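Local coordinates for CIR protein (PDB 6ZYV) that is of unknown function but belongs to the Plasmodium interspersed repeat family, variant antigens associated with infected red blood cells, at residues L66-M69 with F70-C74; K111-T115 with N116-T120; S206-K209 with Q210-I214. The protein carries 5 engineered substitutions. All coordinates share one frame; numbering follows the deposited sequence.

Interaction 1 (L66-M69 with F70-C74); sequences LLVM and FEHIC
Leu66 and Phe70, one helical turn apart, run side by side, and the leucine methyl CD2 touches the ring at Phe70 CZ, 3.8 Å away. The same ring is covered on one face by a backbone oxygen: Leu66 O sits 3.2 Å above the plane, off toward the rim. That oxygen also takes the hydrogen bond from Phe70 N, at 2.9 Å and 159°, so a single carbonyl meets both the amide and the ring of the residue that follows by four. Val68 and His72 repeat the theme. Val68 O lies over the centre of the imidazole, and methyl CG1 comes within 3.6 Å of His72 NE2. Met69 approaches the imidazole differently: bent at chi2 and chi3, it makes a Met-aromatic contact at the ring edge, with SD in plane and 3.7 Å from His72 CD2.

This is the C-terminal part of helix 55-71, where regular i to i+4 bonding fades. Glu71 N still reaches Leu67 O at 3.1 Å, but His72 N makes two weak bonds, to Val68 O and Met69 O, and a type I turn from Glu71 to Cys74 follows. In the next shell, His72 ND1 is hydrogen-bonded to Asp77 OD2, which would help hold the imidazole in its rotation, while Glu71 OE2 bonds Ser129 OG. Leu66 packs on Trp94 of helix 81-101, Phe70 on Val11 of helix 8-20, and Cys74 closes a disulfide with Cys79.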
loop_
_atom_site.group_PDB
_atom_site.type_symbol
_atom_site.label_atom_id
_atom_site.label_comp_id
_atom_site.label_asym_id
_atom_site.label_seq_id
_atom_site.Cartn_x
_atom_site.Cartn_y
_atom_site.Cartn_z
ATOM N N LEU A 66 -3.322 6.460 -6.704
ATOM C CA LEU A 66 -3.607 5.560 -5.592
ATOM C C LEU A 66 -4.440 6.220 -4.547
ATOM O O LEU A 66 -5.433 5.646 -4.148
ATOM C CB LEU A 66 -2.324 5.050 -4.887
ATOM C CG LEU A 66 -1.733 3.709 -5.291
ATOM C CD1 LEU A 66 -0.727 3.237 -4.213
ATOM C CD2 LEU A 66 -2.835 2.658 -5.586
ATOM N N LEU A 67 -4.006 7.391 -4.044
ATOM C CA LEU A 67 -4.735 8.139 -3.030
ATOM C C LEU A 67 -6.128 8.500 -3.496
ATOM O O LEU A 67 -7.061 8.407 -2.711
ATOM C CB LEU A 67 -3.990 9.426 -2.639
ATOM C CG LEU A 67 -2.808 9.290 -1.702
ATOM C CD1 LEU A 67 -2.225 10.685 -1.395
ATOM C CD2 LEU A 67 -3.220 8.588 -0.400
ATOM N N VAL A 68 -6.279 8.907 -4.766
ATOM C CA VAL A 68 -7.586 9.247 -5.310
ATOM C C VAL A 68 -8.502 7.993 -5.304
ATOM O O VAL A 68 -9.635 8.054 -4.827
ATOM C CB VAL A 68 -7.463 9.897 -6.703
ATOM C CG1 VAL A 68 -8.811 9.944 -7.419
ATOM C CG2 VAL A 68 -6.879 11.306 -6.589
ATOM N N MET A 69 -7.974 6.849 -5.750
ATOM C CA MET A 69 -8.729 5.601 -5.761
ATOM C C MET A 69 -9.088 5.125 -4.373
ATOM O O MET A 69 -10.189 4.649 -4.185
ATOM C CB MET A 69 -7.945 4.492 -6.479
ATOM C CG MET A 69 -7.810 4.719 -7.949
ATOM S SD MET A 69 -9.380 4.812 -8.841
ATOM C CE MET A 69 -10.041 3.145 -8.533
ATOM N N PHE A 70 -8.169 5.216 -3.403
ATOM C CA PHE A 70 -8.434 4.781 -2.037
ATOM C C PHE A 70 -9.552 5.626 -1.419
ATOM O O PHE A 70 -10.397 5.088 -0.710
ATOM C CB PHE A 70 -7.174 4.871 -1.143
ATOM C CG PHE A 70 -6.045 3.910 -1.446
ATOM C CD1 PHE A 70 -6.221 2.861 -2.335
ATOM C CD2 PHE A 70 -4.790 4.086 -0.873
ATOM C CE1 PHE A 70 -5.172 2.004 -2.632
ATOM C CE2 PHE A 70 -3.753 3.200 -1.136
ATOM C CZ PHE A 70 -3.943 2.168 -2.012
ATOM N N GLU A 71 -9.556 6.948 -1.663
ATOM C CA GLU A 71 -10.609 7.820 -1.131
ATOM C C GLU A 71 -12.008 7.388 -1.684
ATOM O O GLU A 71 -13.008 7.523 -0.986
ATOM C CB GLU A 71 -10.305 9.287 -1.490
ATOM C CG GLU A 71 -11.312 10.289 -0.953
ATOM C CD GLU A 71 -11.200 11.712 -1.485
ATOM O OE1 GLU A 71 -10.742 11.906 -2.634
ATOM O OE2 GLU A 71 -11.599 12.639 -0.747
ATOM N N HIS A 72 -12.067 6.814 -2.897
ATOM C CA HIS A 72 -13.334 6.337 -3.472
ATOM C C HIS A 72 -13.959 5.202 -2.664
ATOM O O HIS A 72 -15.153 4.948 -2.815
ATOM C CB HIS A 72 -13.142 5.827 -4.901
ATOM C CG HIS A 72 -12.710 6.863 -5.876
ATOM N ND1 HIS A 72 -13.175 8.162 -5.803
ATOM C CD2 HIS A 72 -11.910 6.740 -6.961
ATOM C CE1 HIS A 72 -12.639 8.787 -6.838
ATOM N NE2 HIS A 72 -11.856 7.972 -7.549
ATOM N N ILE A 73 -13.148 4.483 -1.851
ATOM C CA ILE A 73 -13.636 3.411 -0.994
ATOM C C ILE A 73 -14.562 3.987 0.093
ATOM O O ILE A 73 -15.542 3.344 0.471
ATOM C CB ILE A 73 -12.470 2.568 -0.408
ATOM C CG1 ILE A 73 -11.505 2.091 -1.525
ATOM C CG2 ILE A 73 -13.025 1.358 0.371
ATOM C CD1 ILE A 73 -10.190 1.411 -0.989
ATOM N N CYS A 74 -14.306 5.210 0.546
ATOM C CA CYS A 74 -15.152 5.890 1.515
ATOM C C CYS A 74 -16.499 6.238 0.879
ATOM O O CYS A 74 -16.566 6.497 -0.341
ATOM C CB CYS A 74 -14.456 7.147 2.033
ATOM S SG CYS A 74 -12.801 6.853 2.704
#

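Interaction 2 (K111-T115 with N116-T120)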
loop_
_atom_site.group_PDB
_atom_site.type_symbol
_atom_site.label_atom_id
_atom_site.label_comp_id
_atom_site.label_asym_id
_atom_site.label_seq_id
_atom_site.Cartn_x
_atom_site.Cartn_y
_atom_site.Cartn_z
ATOM N N LYS A 111 11.150 11.214 2.586
ATOM C CA LYS A 111 10.699 12.552 2.987
ATOM C C LYS A 111 11.025 13.589 1.901
ATOM O O LYS A 111 10.160 14.360 1.503
ATOM C CB LYS A 111 11.300 12.957 4.345
ATOM C CG LYS A 111 10.695 14.246 4.930
ATOM C CD LYS A 111 10.904 14.348 6.455
ATOM C CE LYS A 111 10.176 15.558 7.022
ATOM N NZ LYS A 111 10.438 15.758 8.476
ATOM N N ASN A 112 12.244 13.522 1.369
ATOM C CA ASN A 112 12.715 14.388 0.300
ATOM C C ASN A 112 11.902 14.189 -0.998
ATOM O O ASN A 112 11.483 15.169 -1.602
ATOM C CB ASN A 112 14.213 14.164 0.067
ATOM C CG ASN A 112 14.793 15.023 -1.022
ATOM O OD1 ASN A 112 14.972 14.571 -2.165
ATOM N ND2 ASN A 112 15.055 16.293 -0.710
ATOM N N PHE A 113 11.667 12.938 -1.409
ATOM C CA PHE A 113 10.856 12.620 -2.581
ATOM C C PHE A 113 9.425 13.170 -2.425
ATOM O O PHE A 113 8.885 13.695 -3.382
ATOM C CB PHE A 113 10.819 11.088 -2.841
ATOM C CG PHE A 113 10.104 10.709 -4.119
ATOM C CD1 PHE A 113 8.733 10.521 -4.138
ATOM C CD2 PHE A 113 10.803 10.560 -5.305
ATOM C CE1 PHE A 113 8.074 10.239 -5.321
ATOM C CE2 PHE A 113 10.145 10.258 -6.483
ATOM C CZ PHE A 113 8.785 10.127 -6.493
ATOM N N TYR A 114 8.805 13.030 -1.247
ATOM C CA TYR A 114 7.442 13.519 -1.029
ATOM C C TYR A 114 7.356 15.031 -1.229
ATOM O O TYR A 114 6.487 15.504 -1.957
ATOM C CB TYR A 114 6.933 13.157 0.382
ATOM C CG TYR A 114 5.423 13.022 0.453
ATOM C CD1 TYR A 114 4.610 14.133 0.632
ATOM C CD2 TYR A 114 4.811 11.785 0.341
ATOM C CE1 TYR A 114 3.229 14.012 0.698
ATOM C CE2 TYR A 114 3.432 11.651 0.417
ATOM C CZ TYR A 114 2.640 12.768 0.566
ATOM O OH TYR A 114 1.270 12.604 0.636
ATOM N N THR A 115 8.254 15.788 -0.587
ATOM C CA THR A 115 8.257 17.243 -0.688
ATOM C C THR A 115 8.631 17.724 -2.097
ATOM O O THR A 115 8.006 18.648 -2.613
ATOM C CB THR A 115 9.244 17.826 0.356
ATOM O OG1 THR A 115 8.838 17.523 1.699
ATOM C CG2 THR A 115 9.499 19.308 0.183
ATOM N N ASN A 116 9.642 17.111 -2.715
ATOM C CA ASN A 116 10.117 17.561 -4.020
ATOM C C ASN A 116 9.408 16.985 -5.240
ATOM O O ASN A 116 9.614 17.519 -6.325
ATOM C CB ASN A 116 11.612 17.325 -4.167
ATOM C CG ASN A 116 12.445 18.132 -3.207
ATOM O OD1 ASN A 116 13.389 17.626 -2.602
ATOM N ND2 ASN A 116 12.108 19.405 -3.038
ATOM N N HIS A 117 8.637 15.899 -5.110
ATOM C CA HIS A 117 7.975 15.297 -6.266
ATOM C C HIS A 117 6.494 15.078 -6.108
ATOM O O HIS A 117 5.805 14.993 -7.124
ATOM C CB HIS A 117 8.642 13.994 -6.683
ATOM C CG HIS A 117 10.060 14.167 -7.106
ATOM N ND1 HIS A 117 10.397 14.698 -8.349
ATOM C CD2 HIS A 117 11.194 13.926 -6.415
ATOM C CE1 HIS A 117 11.722 14.746 -8.369
ATOM N NE2 HIS A 117 12.246 14.278 -7.232
ATOM N N ILE A 118 5.985 14.983 -4.875
ATOM C CA ILE A 118 4.545 14.759 -4.682
ATOM C C ILE A 118 3.848 16.059 -4.364
ATOM O O ILE A 118 2.908 16.432 -5.057
ATOM C CB ILE A 118 4.267 13.633 -3.659
ATOM C CG1 ILE A 118 4.671 12.284 -4.264
ATOM C CG2 ILE A 118 2.802 13.628 -3.218
ATOM C CD1 ILE A 118 4.932 11.333 -3.345
ATOM N N GLU A 119 4.337 16.780 -3.354
ATOM C CA GLU A 119 3.777 18.088 -3.019
ATOM C C GLU A 119 3.993 19.112 -4.167
ATOM O O GLU A 119 3.229 20.051 -4.305
ATOM C CB GLU A 119 4.338 18.580 -1.689
ATOM C CG GLU A 119 3.899 17.676 -0.554
ATOM C CD GLU A 119 4.288 18.136 0.836
ATOM O OE1 GLU A 119 3.571 17.772 1.798
ATOM O OE2 GLU A 119 5.306 18.857 0.965
ATOM N N THR A 120 4.962 18.830 -5.047
ATOM C CA THR A 120 5.383 19.593 -6.199
ATOM C C THR A 120 4.443 19.349 -7.415
ATOM O O THR A 120 4.348 20.204 -8.296
ATOM C CB THR A 120 6.855 19.252 -6.371
ATOM O OG1 THR A 120 7.629 20.256 -5.686
ATOM C CG2 THR A 120 7.291 19.064 -7.777
#
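Tyr114 O is gripped by two backbone amides of the next turn. Glu119 N reaches it at 2.9 Å, nearly along the C=O axis, with a straight 171° bond, while Ile118 N comes in at 3.0 Å from above the carbonyl plane and is more bent. An i+5 bond beside an i+4 bond marks the wider pi-type turn at 116-118, in the last part of helix 110-118. One residue earlier Phe113 O takes His117 N in an i+4 bond that is noticeably bent.

The widened turn carries side chains across two aromatic rings. Tyr114 CG is turned roughly anti to the backbone N (chi1 -153°), a swing that sets the phenol beside Ile118; methyl CG2 rests over one face, 4.0 Å from the ring centroid, and CD1 approaches Tyr114 CD2 to 3.7 Å. Ile118 CD1 also meets the Phe113 ring at its edge, so one methyl bridges both aromatics. Over the face of Phe113 lies His117 CB, 3.9 Å from the centroid and close to the ring normal; the imidazole beyond it is turned obliquely, its plane 33° from that of the phenyl. Glu119 crosses the phenol at about a right angle, placing OE1 in plane at the edge of the Tyr114 ring.

Phe113 and Ile118 face helices 55-71 and 81-101. The polar ends are met from other parts of the chain, Tyr114 OH by Tyr124 OH and Glu119 OE1 by Lys137 NZ in a salt bridge. The slightly positive C-H edge of the ring probably suits the carboxylate, whose charge the lysine would chiefly balance.

Interaction 3 (S206-K209 with Q210-I214)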
loop_
_atom_site.group_PDB
_atom_site.type_symbol
_atom_site.label_atom_id
_atom_site.label_comp_id
_atom_site.label_asym_id
_atom_site.label_seq_id
_atom_site.Cartn_x
_atom_site.Cartn_y
_atom_site.Cartn_z
ATOM N N SER A 206 6.977 0.191 19.667
ATOM C CA SER A 206 6.047 1.264 19.336
ATOM C C SER A 206 5.831 1.420 17.851
ATOM O O SER A 206 4.682 1.545 17.423
ATOM C CB SER A 206 6.522 2.606 19.891
ATOM O OG SER A 206 6.614 2.634 21.305
ATOM N N SER A 207 6.936 1.430 17.068
ATOM C CA SER A 207 6.918 1.613 15.619
ATOM C C SER A 207 6.333 0.435 14.913
ATOM O O SER A 207 5.666 0.618 13.888
ATOM C CB SER A 207 8.335 1.827 15.095
ATOM O OG SER A 207 8.838 3.021 15.659
ATOM N N TYR A 208 6.648 -0.783 15.392
ATOM C CA TYR A 208 6.114 -1.959 14.742
ATOM C C TYR A 208 4.590 -2.024 14.958
ATOM O O TYR A 208 3.862 -2.297 14.012
ATOM C CB TYR A 208 6.806 -3.237 15.186
ATOM C CG TYR A 208 6.366 -4.398 14.324
ATOM C CD1 TYR A 208 6.843 -4.543 13.023
ATOM C CD2 TYR A 208 5.394 -5.292 14.767
ATOM C CE1 TYR A 208 6.375 -5.551 12.190
ATOM C CE2 TYR A 208 4.934 -6.317 13.950
ATOM C CZ TYR A 208 5.428 -6.440 12.659
ATOM O OH TYR A 208 4.981 -7.418 11.813
ATOM N N LYS A 209 4.108 -1.646 16.176
ATOM C CA LYS A 209 2.685 -1.633 16.557
ATOM C C LYS A 209 1.824 -0.761 15.648
ATOM O O LYS A 209 0.612 -1.004 15.517
ATOM C CB LYS A 209 2.480 -1.206 18.040
ATOM C CG LYS A 209 2.813 -2.249 19.150
ATOM C CD LYS A 209 3.459 -1.525 20.405
ATOM C CE LYS A 209 2.744 -1.499 21.751
ATOM N NZ LYS A 209 3.518 -0.770 22.813
ATOM N N GLN A 210 2.430 0.267 15.024
ATOM C CA GLN A 210 1.701 1.154 14.134
ATOM C C GLN A 210 1.634 0.656 12.700
ATOM O O GLN A 210 0.786 1.143 11.952
ATOM C CB GLN A 210 2.244 2.577 14.185
ATOM C CG GLN A 210 1.964 3.294 15.486
ATOM C CD GLN A 210 1.845 4.788 15.284
ATOM O OE1 GLN A 210 2.646 5.566 15.804
ATOM N NE2 GLN A 210 0.845 5.227 14.515
ATOM N N ILE A 211 2.524 -0.265 12.278
ATOM C CA ILE A 211 2.404 -0.834 10.910
ATOM C C ILE A 211 1.676 -2.196 10.938
ATOM O O ILE A 211 0.996 -2.541 9.988
ATOM C CB ILE A 211 3.735 -0.884 10.128
ATOM C CG1 ILE A 211 4.738 -1.837 10.797
ATOM C CG2 ILE A 211 4.296 0.510 10.047
ATOM C CD1 ILE A 211 5.991 -2.093 9.981
ATOM N N LEU A 212 1.787 -2.935 12.058
ATOM C CA LEU A 212 1.100 -4.197 12.269
ATOM C C LEU A 212 -0.422 -4.180 11.897
ATOM O O LEU A 212 -0.838 -5.125 11.234
ATOM C CB LEU A 212 1.320 -4.676 13.709
ATOM C CG LEU A 212 0.656 -5.985 14.125
ATOM C CD1 LEU A 212 1.035 -7.123 13.190
ATOM C CD2 LEU A 212 1.027 -6.334 15.569
ATOM N N PRO A 213 -1.251 -3.148 12.225
ATOM C CA PRO A 213 -2.680 -3.188 11.827
ATOM C C PRO A 213 -2.979 -3.457 10.349
ATOM O O PRO A 213 -4.038 -3.982 10.048
ATOM C CB PRO A 213 -3.212 -1.821 12.258
ATOM C CG PRO A 213 -2.355 -1.477 13.428
ATOM C CD PRO A 213 -0.974 -1.947 13.033
ATOM N N ILE A 214 -2.066 -3.146 9.437
ATOM C CA ILE A 214 -2.232 -3.447 8.012
ATOM C C ILE A 214 -2.437 -4.983 7.822
ATOM O O ILE A 214 -3.357 -5.422 7.117
ATOM C CB ILE A 214 -0.956 -2.978 7.246
ATOM C CG1 ILE A 214 -0.817 -1.443 7.227
ATOM C CG2 ILE A 214 -0.887 -3.576 5.848
ATOM C CD1 ILE A 214 0.616 -0.961 6.903
#
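Gln210 opens the second segment with a weak bond from its N to Ser207 O at 3.4 Å, and its CG passes 3.8 Å from Ser206 O. Ile211 is the first to meet a side chain across the contact. Its CG1 branch occupies the crowded position between backbone N and carbonyl carbon (chi1 65°), which brings CG1 to 3.4 Å from Tyr208 O and CD1 to 4.0 Å from Tyr208 CD1; the two side chains cross at about a right angle. Ile211 N also bonds Tyr208 O, at 3.0 Å, arriving from above the carbonyl plane.

Leu212 takes the same oxygen far more directly, its N bonding at 2.9 Å and 164°. Short helix 206-211, only weakly bonded, thus gives way to helix 213-226, and Pro213 falls in the join. Leu212 approaches the same side of the phenol plane as Ile211 but at another part of the rim, its CB standing 4.0 Å from Tyr208 CE2. At Pro213 the ring nitrogen has no hydrogen to offer, and Lys209 O instead meets the ring carbon CD at 3.1 Å. Outside the two segments, Tyr208 OH bonds Tyr192 OH of helix 181-198, anchoring the far end of the phenol, while Ile211 packs on Phe157 of helix 154-174 and on Met147 of helix 134-149.

All three contacts are local, each lying at or near a helix end, and they follow one another along the chain. Interactions 1 and 2 are the nearest neighbours, with centres 20 Å apart and closest atoms about 4 Å apart without touching. Helix 55-71, which carries interaction 1, itself receives Phe113 and Ile118 of interaction 2, on Ile59 and Phe63. Helix 81-101 takes side chains from both, and Tyr124 of helix 122-127 meets Leu67 of interaction 1 as well as Tyr114 of interaction 2. Interaction 3 stands apart, its nearest atoms about 10 Å from interaction 1 and about 14 Å from interaction 2. Helix 134-149 nevertheless spans the gap, touching Tyr114 through Val140 and Ile211 through Met147.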